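Local coordinates for crustacyanin-C1 subunit (PDB 1I4U), which binds the carotenoid astaxanthin as part of the lobster carapace pigment complex, giving the shell its blue colour, at residues Asp131-Phe136 and Ile157-Thr162; Cys51-Tyr56 and Asp176-Leu181; Asn29-Val34 and Asn114-Tyr119. All coordinates share one frame; numbering follows the deposited sequence.

Interaction 1 of 3, residues Asp131-Phe136 and Ile157-Thr162; sequences DFSFIF and INVDTT
Val159 makes a small, buried packing contact with Asp131 and Ser133, where the loop after helix 144-156 lies against strand 128-137. No hydrogen bond crosses between the two segments. Val159 CG2 sits 3.8 Å from Asp131 OD2, and Val159 CG1 sits 4.0 Å from Ser133 OG. With CG1 anti to its backbone N (chi1 169°), the valine gives one methyl to each polar side chain. Asp131 and Val159 run alongside each other with opposite headings and meet through OD2 and CG2.

The carboxylate of Asp131 is held by stronger partners. OD2 is hydrogen-bonded to Tyr119 OH on the neighbouring strand, and OD1 forms a salt bridge with Arg163. These two bonds probably fix the rotation of the group and balance its charge in a buried place.

In the lipocalin fold a helix after the last barrel strand packs on the outside of the barrel, and here the chain leaves that helix. The helix ends in a Schellman motif. Its C-prime residue is Asn158, with positive phi (61°); Val159 N bonds to Phe154 O and Asn158 N to Lys155 O. An Asx turn follows. Asp160 OD1 accepts from Thr162 OG1 at 2.6 Å and from Thr162 N at 3.0 Å, both from the same face of the carboxylate. Val159 also touches Tyr119, and Ser133 touches Phe154 of the helix.

Interaction 2 of 3, residues Cys51-Tyr56 and Asp176-Leu181; sequences CVRNEY and DTQKTL
Gln178 and Arg53 cross at a slant, with the amide and guanidinium planes 85° apart. Gln178 reaches towards the start of the strand, where its NE2 donates to Cys51 O at 3.0 Å with an N-H...O angle of 157°. NE2 also bonds to Thr68 OG1, and with both bonds made the amide is probably held against turning. On its other branch, Gln178 OE1 lies 3.4 Å from Cys51 CB. This oxygen is buried and has no polar partner in the model. NE2 also lies 3.7 Å from Arg53 CB, so the amide rests beside the root of the arginine.

The Arg53 chain runs extended from CG to NE. Lys179 CB covers one face of its guanidinium, nearer the rim than the centre, 3.7 Å from Arg53 CZ. The edge of the group is used differently. Arg53 NH1 donates to Glu55 OE1 at 2.9 Å, almost in the guanidinium plane, in a salt bridge along the strand. Water 1 donates 2.7 Å to Glu55 OE1 and 2.8 Å to Lys179 O, linking the two segments. An alanine in place of Arg53 would probably leave Glu55 without its charged mate and Lys179 CB without the flat surface it packs on.

The rest of the Lys179 chain runs on past the guanidinium, and NZ forms a salt bridge with Asp176 of its own segment. A type I beta turn from Gln178 to Leu181 then closes the chain, and the terminal carboxylate pairs with Lys78. The disulfide Cys51-Cys173 ties helix 175-178 to the barrel, a tether of the C-terminal region also found in other lipocalins. Strand 52-58 itself runs between strands 33-41 and 63-68, with Arg53 touching Val34, Tyr36 and Thr68.

Interaction 3 of 3, residues Asn29-Val34 and Asn114-Tyr119; sequences NSYAGV and NYACLY
The carbonyl O of Tyr31, whose ring reaches Ala116 and Leu118 on strand 115-123, accepts a hydrogen bond from Trp35 NE1. The two rings also meet, their planes about 40° apart, which probably helps to hold Tyr31 in place. No hydrogen bond crosses between the segments; the ring edge and hydroxyl of Tyr31 pack on aliphatic carbons. With CG anti to the backbone N (chi1 -165°), the Tyr31 ring extends from the helix toward the strand, although the side chain does not leave the backbone in that direction. The hydroxyl leads. Tyr31 OH lies 3.4 Å from Leu118 CD2 and 3.8 Å from Leu118 CD1. Leu118 extends from the strand to meet it, and its two methyls lie beyond the hydroxyl end of the ring. Ala116 CB touches the ring at its edge, near the ring plane, 4.1 Å from Tyr31 CE1.

Helix 28-31 leads into the Gly-Val-Trp sequence of residues 33 to 35, the G-x-W signature of lipocalins at the start of the first barrel strand. At the backbone angles of Gly33, a side chain would press on the carbonyl O of Ala32. Arg138 bonds to Ala32 O and Val34 O, consistent with the arginine that accompanies this tryptophan in many lipocalins.

Side chains alternate along strand 115-123. Ala116 and Leu118 face Tyr31, while Cys117 points away and forms a disulfide with Cys150 of helix 144-156. Leu118 also lies about 4 Å from a bound 2-methyl-2,4-pentanediol, probably from the crystallisation liquor.

How the interactions relate
All three contacts are largely buried and reach the same antiparallel barrel. Interactions 1 and 3 use adjacent strands, one through outward-facing and the other through inward-facing side chains; a backbone hydrogen bond from Phe136 N to Ala116 O joins these strands. Interaction 3 packs at the helix 28-31 end, while interaction 1 meets the loop beyond the outer helix. Interaction 2 lies farther from the chain centre and includes exposed Lys179. It alone has a direct hydrogen bond and a water bridge across its segments; the other two meet by packing alone. A backbone hydrogen bond between adjacent strands, Tyr56 N to Gly33 O, connects interactions 2 and 3. Phe136 packs on Asn54 and Tyr56 between interactions 1 and 2.

Interaction 1 of 3, residues Asp131-Phe136 and Ile157-Thr162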
loop_
_atom_site.group_PDB
_atom_site.type_symbol
_atom_site.label_atom_id
_atom_site.label_comp_id
_atom_site.label_asym_id
_atom_site.label_seq_id
_atom_site.Cartn_x
_atom_site.Cartn_y
_atom_site.Cartn_z
ATOM N N ASP A 131 -5.290 9.456 5.954
ATOM C CA ASP A 131 -6.137 9.498 4.755
ATOM C C ASP A 131 -5.620 10.548 3.777
ATOM O O ASP A 131 -4.818 11.419 4.059
ATOM C CB ASP A 131 -7.573 9.711 5.104
ATOM C CG ASP A 131 -7.917 10.949 5.888
ATOM O OD1 ASP A 131 -7.118 11.888 5.841
ATOM O OD2 ASP A 131 -8.966 10.872 6.537
ATOM N N PHE A 132 -6.064 10.297 2.561
ATOM C CA PHE A 132 -5.560 10.939 1.358
ATOM C C PHE A 132 -6.786 11.221 0.481
ATOM O O PHE A 132 -7.478 10.285 0.104
ATOM C CB PHE A 132 -4.510 10.079 0.606
ATOM C CG PHE A 132 -3.357 9.758 1.555
ATOM C CD1 PHE A 132 -2.424 10.715 1.867
ATOM C CD2 PHE A 132 -3.268 8.546 2.178
ATOM C CE1 PHE A 132 -1.429 10.443 2.809
ATOM C CE2 PHE A 132 -2.282 8.229 3.106
ATOM C CZ PHE A 132 -1.376 9.222 3.437
ATOM N N SER A 133 -7.035 12.490 0.198
ATOM C CA SER A 133 -8.196 12.923 -0.520
ATOM C C SER A 133 -7.751 13.720 -1.756
ATOM O O SER A 133 -6.699 14.352 -1.778
ATOM C CB SER A 133 -9.118 13.756 0.355
ATOM O OG SER A 133 -9.559 13.035 1.484
ATOM N N PHE A 134 -8.615 13.652 -2.755
ATOM C CA PHE A 134 -8.355 14.241 -4.071
ATOM C C PHE A 134 -9.635 14.799 -4.650
ATOM O O PHE A 134 -10.670 14.200 -4.503
ATOM C CB PHE A 134 -7.812 13.221 -5.055
ATOM C CG PHE A 134 -6.672 12.343 -4.571
ATOM C CD1 PHE A 134 -6.931 11.258 -3.761
ATOM C CD2 PHE A 134 -5.355 12.624 -4.910
ATOM C CE1 PHE A 134 -5.893 10.475 -3.309
ATOM C CE2 PHE A 134 -4.321 11.808 -4.468
ATOM C CZ PHE A 134 -4.600 10.747 -3.654
ATOM N N ILE A 135 -9.500 15.917 -5.362
ATOM C CA ILE A 135 -10.555 16.471 -6.189
ATOM C C ILE A 135 -10.052 16.374 -7.617
ATOM O O ILE A 135 -8.982 16.941 -7.918
ATOM C CB ILE A 135 -10.937 17.906 -5.795
ATOM C CG1 ILE A 135 -11.464 17.954 -4.353
ATOM C CG2 ILE A 135 -11.964 18.546 -6.711
ATOM C CD1 ILE A 135 -11.588 19.370 -3.784
ATOM N N PHE A 136 -10.780 15.655 -8.445
ATOM C CA PHE A 136 -10.495 15.531 -9.871
ATOM C C PHE A 136 -11.508 16.339 -10.724
ATOM O O PHE A 136 -12.669 16.473 -10.322
ATOM C CB PHE A 136 -10.615 14.086 -10.294
ATOM C CG PHE A 136 -9.497 13.109 -10.066
ATOM C CD1 PHE A 136 -8.414 13.381 -9.230
ATOM C CD2 PHE A 136 -9.522 11.860 -10.722
ATOM C CE1 PHE A 136 -7.360 12.497 -9.081
ATOM C CE2 PHE A 136 -8.455 10.960 -10.595
ATOM C CZ PHE A 136 -7.404 11.287 -9.765
ATOM N N ILE A 157 -17.620 13.038 5.970
ATOM C CA ILE A 157 -16.872 11.910 6.535
ATOM C C ILE A 157 -15.751 12.405 7.443
ATOM O O ILE A 157 -14.757 11.765 7.749
ATOM C CB ILE A 157 -16.375 10.946 5.438
ATOM C CG1 ILE A 157 -15.444 11.549 4.384
ATOM C CG2 ILE A 157 -17.581 10.317 4.762
ATOM C CD1 ILE A 157 -14.530 10.543 3.712
ATOM N N ASN A 158 -15.999 13.626 7.938
ATOM C CA ASN A 158 -15.108 14.168 8.932
ATOM C C ASN A 158 -13.660 14.361 8.537
ATOM O O ASN A 158 -12.729 14.282 9.337
ATOM C CB ASN A 158 -15.196 13.243 10.174
ATOM C CG ASN A 158 -15.758 14.159 11.255
ATOM O OD1 ASN A 158 -16.772 14.788 10.956
ATOM N ND2 ASN A 158 -15.046 14.185 12.371
ATOM N N VAL A 159 -13.501 14.680 7.255
ATOM C CA VAL A 159 -12.235 15.136 6.707
ATOM C C VAL A 159 -12.120 16.661 6.769
ATOM O O VAL A 159 -13.069 17.287 6.297
ATOM C CB VAL A 159 -12.029 14.596 5.278
ATOM C CG1 VAL A 159 -10.847 15.259 4.558
ATOM C CG2 VAL A 159 -11.794 13.086 5.346
ATOM N N ASP A 160 -11.025 17.210 7.322
ATOM C CA ASP A 160 -10.745 18.642 7.449
ATOM C C ASP A 160 -10.400 19.176 6.082
ATOM O O ASP A 160 -9.258 19.076 5.598
ATOM C CB ASP A 160 -9.600 18.935 8.445
ATOM C CG ASP A 160 -9.433 20.424 8.694
ATOM O OD1 ASP A 160 -10.036 21.226 7.942
ATOM O OD2 ASP A 160 -8.702 20.828 9.643
ATOM N N THR A 161 -11.396 19.772 5.437
ATOM C CA THR A 161 -11.103 20.252 4.070
ATOM C C THR A 161 -10.119 21.398 3.950
ATOM O O THR A 161 -9.639 21.718 2.847
ATOM C CB THR A 161 -12.408 20.633 3.362
ATOM O OG1 THR A 161 -13.067 21.638 4.122
ATOM C CG2 THR A 161 -13.270 19.391 3.307
ATOM N N THR A 162 -9.758 22.011 5.075
ATOM C CA THR A 162 -8.652 22.964 5.011
ATOM C C THR A 162 -7.310 22.305 4.671
ATOM O O THR A 162 -6.299 22.956 4.375
ATOM C CB THR A 162 -8.527 23.735 6.348
ATOM O OG1 THR A 162 -8.056 22.834 7.377
ATOM C CG2 THR A 162 -9.874 24.323 6.758
#

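Interaction 2 of 3, residues Cys51-Tyr56 and Asp176-Leu181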
loop_
_atom_site.group_PDB
_atom_site.type_symbol
_atom_site.label_atom_id
_atom_site.label_comp_id
_atom_site.label_asym_id
_atom_site.label_seq_id
_atom_site.Cartn_x
_atom_site.Cartn_y
_atom_site.Cartn_z
ATOM N N CYS A 51 0.688 19.691 -12.907
ATOM C CA CYS A 51 0.105 19.375 -14.215
ATOM C C CYS A 51 -0.405 17.952 -14.265
ATOM O O CYS A 51 -0.427 17.329 -15.317
ATOM C CB CYS A 51 1.121 19.634 -15.347
ATOM S SG CYS A 51 1.704 21.347 -15.377
ATOM N N VAL A 52 -0.832 17.442 -13.117
ATOM C CA VAL A 52 -1.174 16.027 -12.945
ATOM C C VAL A 52 -2.380 15.660 -13.787
ATOM O O VAL A 52 -3.483 16.196 -13.571
ATOM C CB VAL A 52 -1.437 15.734 -11.472
ATOM C CG1 VAL A 52 -1.823 14.281 -11.305
ATOM C CG2 VAL A 52 -0.227 16.104 -10.593
ATOM N N ARG A 53 -2.158 14.771 -14.738
ATOM C CA ARG A 53 -3.094 14.386 -15.765
ATOM C C ARG A 53 -3.182 12.855 -15.751
ATOM O O ARG A 53 -2.193 12.194 -15.994
ATOM C CB ARG A 53 -2.622 14.863 -17.119
ATOM C CG ARG A 53 -3.484 14.557 -18.304
ATOM C CD ARG A 53 -2.794 14.926 -19.616
ATOM N NE ARG A 53 -3.598 14.793 -20.811
ATOM C CZ ARG A 53 -3.824 13.687 -21.494
ATOM N NH1 ARG A 53 -3.281 12.544 -21.069
ATOM N NH2 ARG A 53 -4.584 13.734 -22.583
ATOM N N ASN A 54 -4.361 12.343 -15.455
ATOM C CA ASN A 54 -4.567 10.895 -15.286
ATOM C C ASN A 54 -5.489 10.415 -16.405
ATOM O O ASN A 54 -6.636 10.779 -16.476
ATOM C CB ASN A 54 -5.143 10.579 -13.926
ATOM C CG ASN A 54 -4.359 11.140 -12.771
ATOM O OD1 ASN A 54 -3.183 10.820 -12.675
ATOM N ND2 ASN A 54 -4.973 12.001 -11.944
ATOM N N GLU A 55 -4.902 9.597 -17.287
ATOM C CA GLU A 55 -5.613 9.072 -18.452
ATOM C C GLU A 55 -5.985 7.616 -18.143
ATOM O O GLU A 55 -5.109 6.797 -17.916
ATOM C CB GLU A 55 -4.759 9.208 -19.717
ATOM C CG GLU A 55 -5.508 8.799 -20.953
ATOM C CD GLU A 55 -4.701 9.099 -22.201
ATOM O OE1 GLU A 55 -3.723 9.860 -22.204
ATOM O OE2 GLU A 55 -5.068 8.472 -23.193
ATOM N N TYR A 56 -7.272 7.346 -18.116
ATOM C CA TYR A 56 -7.802 6.050 -17.777
ATOM C C TYR A 56 -8.411 5.335 -18.996
ATOM O O TYR A 56 -9.224 5.922 -19.731
ATOM C CB TYR A 56 -8.925 6.207 -16.762
ATOM C CG TYR A 56 -8.490 6.638 -15.381
ATOM C CD1 TYR A 56 -7.237 7.057 -14.982
ATOM C CD2 TYR A 56 -9.395 6.576 -14.361
ATOM C CE1 TYR A 56 -6.846 7.429 -13.745
ATOM C CE2 TYR A 56 -8.979 6.959 -13.110
ATOM C CZ TYR A 56 -7.773 7.394 -12.760
ATOM O OH TYR A 56 -7.493 7.708 -11.454
ATOM N N ASP A 176 0.131 18.344 -24.128
ATOM C CA ASP A 176 0.252 17.619 -25.383
ATOM C C ASP A 176 1.540 16.825 -25.414
ATOM O O ASP A 176 1.611 15.831 -26.133
ATOM C CB ASP A 176 0.128 18.583 -26.556
ATOM C CG ASP A 176 -1.270 18.934 -26.946
ATOM O OD1 ASP A 176 -2.227 18.368 -26.393
ATOM O OD2 ASP A 176 -1.386 19.835 -27.842
ATOM N N THR A 177 2.583 17.270 -24.709
ATOM C CA THR A 177 3.791 16.494 -24.569
ATOM C C THR A 177 3.563 15.346 -23.598
ATOM O O THR A 177 3.968 14.199 -23.838
ATOM C CB THR A 177 4.944 17.402 -24.113
ATOM O OG1 THR A 177 5.120 18.458 -25.064
ATOM C CG2 THR A 177 6.243 16.643 -24.065
ATOM N N GLN A 178 2.940 15.653 -22.457
ATOM C CA GLN A 178 2.642 14.609 -21.469
ATOM C C GLN A 178 1.900 13.438 -22.055
ATOM O O GLN A 178 2.190 12.300 -21.742
ATOM C CB GLN A 178 1.785 15.217 -20.342
ATOM C CG GLN A 178 2.525 16.201 -19.484
ATOM C CD GLN A 178 1.682 16.992 -18.492
ATOM O OE1 GLN A 178 1.899 18.190 -18.293
ATOM N NE2 GLN A 178 0.745 16.294 -17.862
ATOM N N LYS A 179 0.950 13.709 -22.929
ATOM C CA LYS A 179 0.094 12.639 -23.449
ATOM C C LYS A 179 0.873 11.742 -24.388
ATOM O O LYS A 179 0.313 10.689 -24.726
ATOM C CB LYS A 179 -1.164 13.261 -24.013
ATOM C CG LYS A 179 -1.055 13.856 -25.376
ATOM C CD LYS A 179 -2.336 14.616 -25.778
ATOM C CE LYS A 179 -2.169 15.057 -27.255
ATOM N NZ LYS A 179 -3.162 16.098 -27.666
ATOM N N THR A 180 2.091 12.073 -24.781
ATOM C CA THR A 180 2.916 11.258 -25.691
ATOM C C THR A 180 4.022 10.537 -24.955
ATOM O O THR A 180 4.807 9.762 -25.547
ATOM C CB THR A 180 3.622 12.106 -26.771
ATOM O OG1 THR A 180 4.573 12.977 -26.119
ATOM C CG2 THR A 180 2.672 13.011 -27.501
ATOM N N LEU A 181 4.161 10.718 -23.638
ATOM C CA LEU A 181 5.225 10.062 -22.893
ATOM C C LEU A 181 4.991 8.554 -22.823
ATOM O O LEU A 181 3.828 8.121 -22.956
ATOM C CB LEU A 181 5.315 10.605 -21.470
ATOM C CG LEU A 181 5.567 12.096 -21.330
ATOM C CD1 LEU A 181 5.424 12.434 -19.840
ATOM C CD2 LEU A 181 6.945 12.476 -21.849
ATOM O OXT LEU A 181 5.969 7.801 -22.645
HETATM O O HOH W 1 -2.107 9.413 -24.268
#

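Interaction 3 of 3, residues Asn29-Val34 and Asn114-Tyr119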
loop_
_atom_site.group_PDB
_atom_site.type_symbol
_atom_site.label_atom_id
_atom_site.label_comp_id
_atom_site.label_asym_id
_atom_site.label_seq_id
_atom_site.Cartn_x
_atom_site.Cartn_y
_atom_site.Cartn_z
ATOM N N ASN A 29 -17.271 2.830 -17.855
ATOM C CA ASN A 29 -16.824 3.441 -19.110
ATOM C C ASN A 29 -16.951 4.932 -19.003
ATOM O O ASN A 29 -16.178 5.704 -19.565
ATOM C CB ASN A 29 -17.678 2.859 -20.215
ATOM C CG ASN A 29 -17.132 1.555 -20.781
ATOM O OD1 ASN A 29 -16.080 1.554 -21.426
ATOM N ND2 ASN A 29 -17.836 0.434 -20.570
ATOM N N SER A 30 -17.963 5.404 -18.267
ATOM C CA SER A 30 -18.113 6.848 -18.126
ATOM C C SER A 30 -17.053 7.470 -17.227
ATOM O O SER A 30 -16.918 8.700 -17.249
ATOM C CB SER A 30 -19.514 7.177 -17.603
ATOM O OG SER A 30 -20.514 6.863 -18.578
ATOM N N TYR A 31 -16.377 6.679 -16.431
ATOM C CA TYR A 31 -15.291 7.154 -15.579
ATOM C C TYR A 31 -13.942 7.185 -16.291
ATOM O O TYR A 31 -12.977 7.775 -15.817
ATOM C CB TYR A 31 -15.209 6.287 -14.305
ATOM C CG TYR A 31 -14.370 6.906 -13.215
ATOM C CD1 TYR A 31 -14.770 7.997 -12.450
ATOM C CD2 TYR A 31 -13.116 6.344 -12.949
ATOM C CE1 TYR A 31 -13.978 8.527 -11.466
ATOM C CE2 TYR A 31 -12.337 6.901 -11.942
ATOM C CZ TYR A 31 -12.753 7.980 -11.205
ATOM O OH TYR A 31 -11.928 8.503 -10.229
ATOM N N ALA A 32 -13.905 6.534 -17.447
ATOM C CA ALA A 32 -12.648 6.488 -18.227
ATOM C C ALA A 32 -12.383 7.859 -18.864
ATOM O O ALA A 32 -13.154 8.794 -18.749
ATOM C CB ALA A 32 -12.685 5.387 -19.230
ATOM N N GLY A 33 -11.235 7.965 -19.509
ATOM C CA GLY A 33 -10.818 9.189 -20.150
ATOM C C GLY A 33 -9.847 9.941 -19.230
ATOM O O GLY A 33 -9.174 9.379 -18.340
ATOM N N VAL A 34 -9.789 11.246 -19.462
ATOM C CA VAL A 34 -8.776 12.096 -18.827
ATOM C C VAL A 34 -9.362 12.842 -17.657
ATOM O O VAL A 34 -10.403 13.492 -17.782
ATOM C CB VAL A 34 -8.180 13.055 -19.876
ATOM C CG1 VAL A 34 -7.172 14.002 -19.214
ATOM C CG2 VAL A 34 -7.526 12.254 -20.989
ATOM N N ASN A 114 -17.865 16.218 -14.884
ATOM C CA ASN A 114 -17.214 17.422 -14.399
ATOM C C ASN A 114 -16.186 17.120 -13.309
ATOM O O ASN A 114 -15.064 17.638 -13.352
ATOM C CB ASN A 114 -18.228 18.424 -13.855
ATOM C CG ASN A 114 -19.142 18.881 -14.973
ATOM O OD1 ASN A 114 -18.746 19.774 -15.741
ATOM N ND2 ASN A 114 -20.279 18.261 -15.086
ATOM N N TYR A 115 -16.585 16.327 -12.297
ATOM C CA TYR A 115 -15.746 16.184 -11.116
ATOM C C TYR A 115 -15.797 14.790 -10.555
ATOM O O TYR A 115 -16.766 14.075 -10.760
ATOM C CB TYR A 115 -16.227 17.220 -10.054
ATOM C CG TYR A 115 -17.524 16.850 -9.410
ATOM C CD1 TYR A 115 -18.728 17.140 -10.045
ATOM C CD2 TYR A 115 -17.570 16.184 -8.193
ATOM C CE1 TYR A 115 -19.931 16.808 -9.478
ATOM C CE2 TYR A 115 -18.774 15.844 -7.634
ATOM C CZ TYR A 115 -19.944 16.150 -8.275
ATOM O OH TYR A 115 -21.191 15.824 -7.760
ATOM N N ALA A 116 -14.804 14.506 -9.702
ATOM C CA ALA A 116 -14.790 13.338 -8.857
ATOM C C ALA A 116 -14.082 13.676 -7.540
ATOM O O ALA A 116 -13.113 14.455 -7.507
ATOM C CB ALA A 116 -14.134 12.138 -9.504
ATOM N N CYS A 117 -14.614 13.120 -6.447
ATOM C CA CYS A 117 -14.086 13.306 -5.114
ATOM C C CYS A 117 -13.596 11.920 -4.653
ATOM O O CYS A 117 -14.416 11.018 -4.507
ATOM C CB CYS A 117 -15.153 13.840 -4.170
ATOM S SG CYS A 117 -16.296 15.088 -4.853
ATOM N N LEU A 118 -12.282 11.800 -4.459
ATOM C CA LEU A 118 -11.661 10.490 -4.183
ATOM C C LEU A 118 -11.064 10.433 -2.801
ATOM O O LEU A 118 -10.558 11.446 -2.283
ATOM C CB LEU A 118 -10.563 10.230 -5.199
ATOM C CG LEU A 118 -10.958 10.447 -6.677
ATOM C CD1 LEU A 118 -9.724 10.149 -7.550
ATOM C CD2 LEU A 118 -12.191 9.670 -7.024
ATOM N N TYR A 119 -11.090 9.246 -2.206
ATOM C CA TYR A 119 -10.664 9.081 -0.826
ATOM C C TYR A 119 -9.963 7.746 -0.602
ATOM O O TYR A 119 -10.442 6.706 -1.075
ATOM C CB TYR A 119 -11.904 9.158 0.068
ATOM C CG TYR A 119 -11.623 9.091 1.558
ATOM C CD1 TYR A 119 -10.916 10.104 2.171
ATOM C CD2 TYR A 119 -12.032 8.029 2.348
ATOM C CE1 TYR A 119 -10.605 10.114 3.523
ATOM C CE2 TYR A 119 -11.748 8.023 3.705
ATOM C CZ TYR A 119 -11.039 9.059 4.285
ATOM O OH TYR A 119 -10.778 9.016 5.640
#